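Local coordinates for actin-binding protein (Saccharomyces cerevisiae, PDB 1HQZ) that binds actin filaments but not monomers, probably through this N-terminal cofilin-homology domain, and recruits the ARP2/3 complex to filament sides, regulating its actin assembly, at residues V71-I82 with L131-A139. Residues are numbered along the deposited sequence; the frame is centred on the assembly and turned at random.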
loop_
_atom_site.group_PDB
_atom_site.type_symbol
_atom_site.label_atom_id
_atom_site.label_comp_id
_atom_site.label_asym_id
_atom_site.label_seq_id
_atom_site.Cartn_x
_atom_site.Cartn_y
_atom_site.Cartn_z
ATOM N N VAL A 71 -10.893 -2.063 2.336
ATOM C CA VAL A 71 -11.407 -2.765 3.499
ATOM C C VAL A 71 -12.693 -2.195 4.070
ATOM O O VAL A 71 -12.960 -0.991 3.986
ATOM C CB VAL A 71 -10.367 -2.761 4.644
ATOM C CG1 VAL A 71 -10.697 -3.845 5.641
ATOM C CG2 VAL A 71 -8.956 -2.933 4.084
ATOM N N SER A 72 -13.481 -3.088 4.659
ATOM C CA SER A 72 -14.729 -2.720 5.308
ATOM C C SER A 72 -14.600 -3.202 6.745
ATOM O O SER A 72 -14.700 -4.396 7.023
ATOM C CB SER A 72 -15.920 -3.403 4.645
ATOM O OG SER A 72 -17.103 -3.142 5.378
ATOM N N PRO A 73 -14.358 -2.274 7.680
ATOM C CA PRO A 73 -14.217 -2.658 9.084
ATOM C C PRO A 73 -15.501 -3.292 9.585
ATOM O O PRO A 73 -16.589 -2.942 9.130
ATOM C CB PRO A 73 -13.925 -1.330 9.770
ATOM C CG PRO A 73 -14.734 -0.373 8.958
ATOM C CD PRO A 73 -14.424 -0.809 7.542
ATOM N N PRO A 74 -15.391 -4.253 10.511
ATOM C CA PRO A 74 -16.594 -4.897 11.042
ATOM C C PRO A 74 -17.397 -3.839 11.794
ATOM O O PRO A 74 -16.886 -3.210 12.718
ATOM C CB PRO A 74 -16.027 -5.970 11.967
ATOM C CG PRO A 74 -14.711 -6.304 11.327
ATOM C CD PRO A 74 -14.180 -4.932 10.998
ATOM N N GLY A 75 -18.643 -3.637 11.384
ATOM C CA GLY A 75 -19.475 -2.635 12.024
ATOM C C GLY A 75 -20.285 -1.877 10.989
ATOM O O GLY A 75 -21.262 -1.204 11.327
ATOM N N SER A 76 -19.873 -1.978 9.725
ATOM C CA SER A 76 -20.575 -1.320 8.622
ATOM C C SER A 76 -20.246 -1.988 7.289
ATOM O O SER A 76 -19.360 -2.841 7.205
ATOM C CB SER A 76 -20.205 0.162 8.537
ATOM O OG SER A 76 -18.952 0.337 7.899
ATOM N N ASP A 77 -20.968 -1.594 6.249
ATOM C CA ASP A 77 -20.753 -2.146 4.917
ATOM C C ASP A 77 -19.957 -1.163 4.069
ATOM O O ASP A 77 -19.711 -1.409 2.884
ATOM C CB ASP A 77 -22.097 -2.441 4.237
ATOM C CG ASP A 77 -22.744 -3.718 4.746
ATOM O OD1 ASP A 77 -23.897 -3.989 4.343
ATOM O OD2 ASP A 77 -22.101 -4.450 5.536
ATOM N N VAL A 78 -19.566 -0.046 4.676
ATOM C CA VAL A 78 -18.796 0.960 3.960
ATOM C C VAL A 78 -17.405 0.398 3.689
ATOM O O VAL A 78 -16.768 -0.183 4.572
ATOM C CB VAL A 78 -18.680 2.283 4.764
ATOM C CG1 VAL A 78 -17.734 2.108 5.942
ATOM C CG2 VAL A 78 -18.206 3.408 3.850
ATOM N N GLU A 79 -16.960 0.543 2.448
ATOM C CA GLU A 79 -15.653 0.059 2.031
ATOM C C GLU A 79 -14.737 1.260 1.887
ATOM O O GLU A 79 -15.074 2.223 1.205
ATOM C CB GLU A 79 -15.759 -0.651 0.686
ATOM C CG GLU A 79 -16.580 -1.929 0.685
ATOM C CD GLU A 79 -15.800 -3.123 1.180
ATOM O OE1 GLU A 79 -14.569 -3.005 1.334
ATOM O OE2 GLU A 79 -16.415 -4.184 1.404
ATOM N N LYS A 80 -13.579 1.205 2.530
ATOM C CA LYS A 80 -12.641 2.307 2.444
ATOM C C LYS A 80 -11.266 1.863 1.968
ATOM O O LYS A 80 -10.919 0.684 2.011
ATOM C CB LYS A 80 -12.557 3.021 3.791
ATOM C CG LYS A 80 -13.860 3.734 4.145
ATOM C CD LYS A 80 -13.800 4.365 5.512
ATOM C CE LYS A 80 -15.127 5.009 5.850
ATOM N NZ LYS A 80 -15.189 5.414 7.280
ATOM N N ILE A 81 -10.490 2.823 1.496
ATOM C CA ILE A 81 -9.171 2.528 0.975
ATOM C C ILE A 81 -8.053 2.985 1.905
ATOM O O ILE A 81 -8.047 4.128 2.399
ATOM C CB ILE A 81 -8.974 3.182 -0.431
ATOM C CG1 ILE A 81 -9.812 2.470 -1.504
ATOM C CG2 ILE A 81 -7.540 3.034 -0.871
ATOM C CD1 ILE A 81 -11.253 2.287 -1.196
ATOM N N ILE A 82 -7.109 2.086 2.153
ATOM C CA ILE A 82 -5.972 2.423 2.992
ATOM C C ILE A 82 -4.695 2.207 2.179
ATOM O O ILE A 82 -4.604 1.285 1.368
ATOM C CB ILE A 82 -5.938 1.562 4.288
ATOM C CG1 ILE A 82 -4.674 1.887 5.090
ATOM C CG2 ILE A 82 -6.001 0.076 3.945
ATOM C CD1 ILE A 82 -4.608 1.243 6.480
ATOM N N LEU A 131 -5.670 -0.711 12.738
ATOM C CA LEU A 131 -5.938 -0.183 11.408
ATOM C C LEU A 131 -7.422 -0.185 11.060
ATOM O O LEU A 131 -7.912 0.746 10.411
ATOM C CB LEU A 131 -5.141 -0.967 10.356
ATOM C CG LEU A 131 -3.609 -0.844 10.426
ATOM C CD1 LEU A 131 -2.976 -1.744 9.383
ATOM C CD2 LEU A 131 -3.189 0.591 10.195
ATOM N N LEU A 132 -8.140 -1.224 11.480
ATOM C CA LEU A 132 -9.564 -1.287 11.186
ATOM C C LEU A 132 -10.266 -0.125 11.887
ATOM O O LEU A 132 -11.306 0.358 11.434
ATOM C CB LEU A 132 -10.151 -2.633 11.640
ATOM C CG LEU A 132 -9.701 -3.867 10.842
ATOM C CD1 LEU A 132 -10.348 -5.110 11.413
ATOM C CD2 LEU A 132 -10.083 -3.709 9.377
ATOM N N MET A 133 -9.674 0.332 12.987
ATOM C CA MET A 133 -10.224 1.450 13.747
ATOM C C MET A 133 -9.977 2.753 13.000
ATOM O O MET A 133 -10.869 3.597 12.892
ATOM C CB MET A 133 -9.568 1.534 15.119
ATOM C CG MET A 133 -10.110 2.657 15.962
ATOM S SD MET A 133 -9.155 2.856 17.458
ATOM C CE MET A 133 -7.846 3.967 16.850
ATOM N N LYS A 134 -8.756 2.913 12.496
ATOM C CA LYS A 134 -8.396 4.108 11.736
ATOM C C LYS A 134 -9.261 4.201 10.485
ATOM O O LYS A 134 -9.686 5.287 10.085
ATOM C CB LYS A 134 -6.918 4.067 11.337
ATOM C CG LYS A 134 -5.972 4.192 12.506
ATOM C CD LYS A 134 -4.544 4.404 12.039
ATOM C CE LYS A 134 -3.595 4.591 13.212
ATOM N NZ LYS A 134 -2.301 5.172 12.744
ATOM N N ILE A 135 -9.527 3.049 9.876
ATOM C CA ILE A 135 -10.340 2.993 8.667
ATOM C C ILE A 135 -11.770 3.411 9.001
ATOM O O ILE A 135 -12.399 4.183 8.270
ATOM C CB ILE A 135 -10.299 1.563 8.065
ATOM C CG1 ILE A 135 -8.930 1.327 7.421
ATOM C CG2 ILE A 135 -11.417 1.370 7.056
ATOM C CD1 ILE A 135 -8.719 -0.067 6.912
ATOM N N SER A 136 -12.271 2.916 10.120
ATOM C CA SER A 136 -13.615 3.243 10.550
ATOM C C SER A 136 -13.784 4.730 10.882
ATOM O O SER A 136 -14.839 5.297 10.605
ATOM C CB SER A 136 -13.998 2.386 11.757
ATOM O OG SER A 136 -15.289 2.739 12.219
ATOM N N ASN A 137 -12.755 5.359 11.452
ATOM C CA ASN A 137 -12.805 6.786 11.800
ATOM C C ASN A 137 -12.344 7.729 10.673
ATOM O O ASN A 137 -12.205 8.940 10.879
ATOM C CB ASN A 137 -11.943 7.076 13.034
ATOM C CG ASN A 137 -12.499 6.450 14.297
ATOM O OD1 ASN A 137 -13.713 6.419 14.503
ATOM N ND2 ASN A 137 -11.614 5.961 15.158
ATOM N N ALA A 138 -12.114 7.180 9.487
ATOM C CA ALA A 138 -11.637 7.983 8.367
ATOM C C ALA A 138 -12.672 8.931 7.763
ATOM O O ALA A 138 -13.871 8.662 7.795
ATOM C CB ALA A 138 -11.096 7.063 7.281
ATOM N N ALA A 139 -12.188 10.044 7.212
ATOM C CA ALA A 139 -13.050 11.026 6.549
ATOM C C ALA A 139 -13.156 10.623 5.068
ATOM O O ALA A 139 -12.859 9.482 4.715
ATOM C CB ALA A 139 -12.453 12.428 6.675
#
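In this ADF-homology domain the C-terminal helix 128-136 packs on one face of the mixed sheet, where the antiparallel strands 65-71 and 80-86 are joined by a long hairpin loop. Ile-135 has the largest share of the contact and illustrates how one branched side chain can serve two neighbouring strands. Its CG1 branch, set anti to the carbonyl carbon (chi1 -73°), brings CD1 over the neighbouring side chains of Val-71 and Ile-82, 3.9 Å from CB of Val-71 and 4.0 Å from CG2 of Ile-82. The other branch touches both the ring of Pro-73, with Ile-135 CG2 3.7 Å from Pro-73 CD, and CB of Lys-80. One turn back along the helix, Leu-132 divides its methyls between CG1 of Val-71, met by CD2 at 3.8 Å, and CD of Pro-74, met by CD1. The ring of Pro-73 lies against the helix backbone, its CB 3.5 Å from Leu-132 O, while its CG meets CB of Ser-136. Phe-52, from helix 52-56, also touches Val-71, Ile-82 and Leu-132, extending the apolar layer. At the helix end the contact turns polar. The extended chain of Lys-80 runs past Ile-135 in the opposite direction and reaches the carbonyls there. Two donors grip Ile-135 O: Ala-138 N and Lys-80 NZ, the latter 3.2 Å away in the carbonyl plane, at a C=O...N angle of 150°.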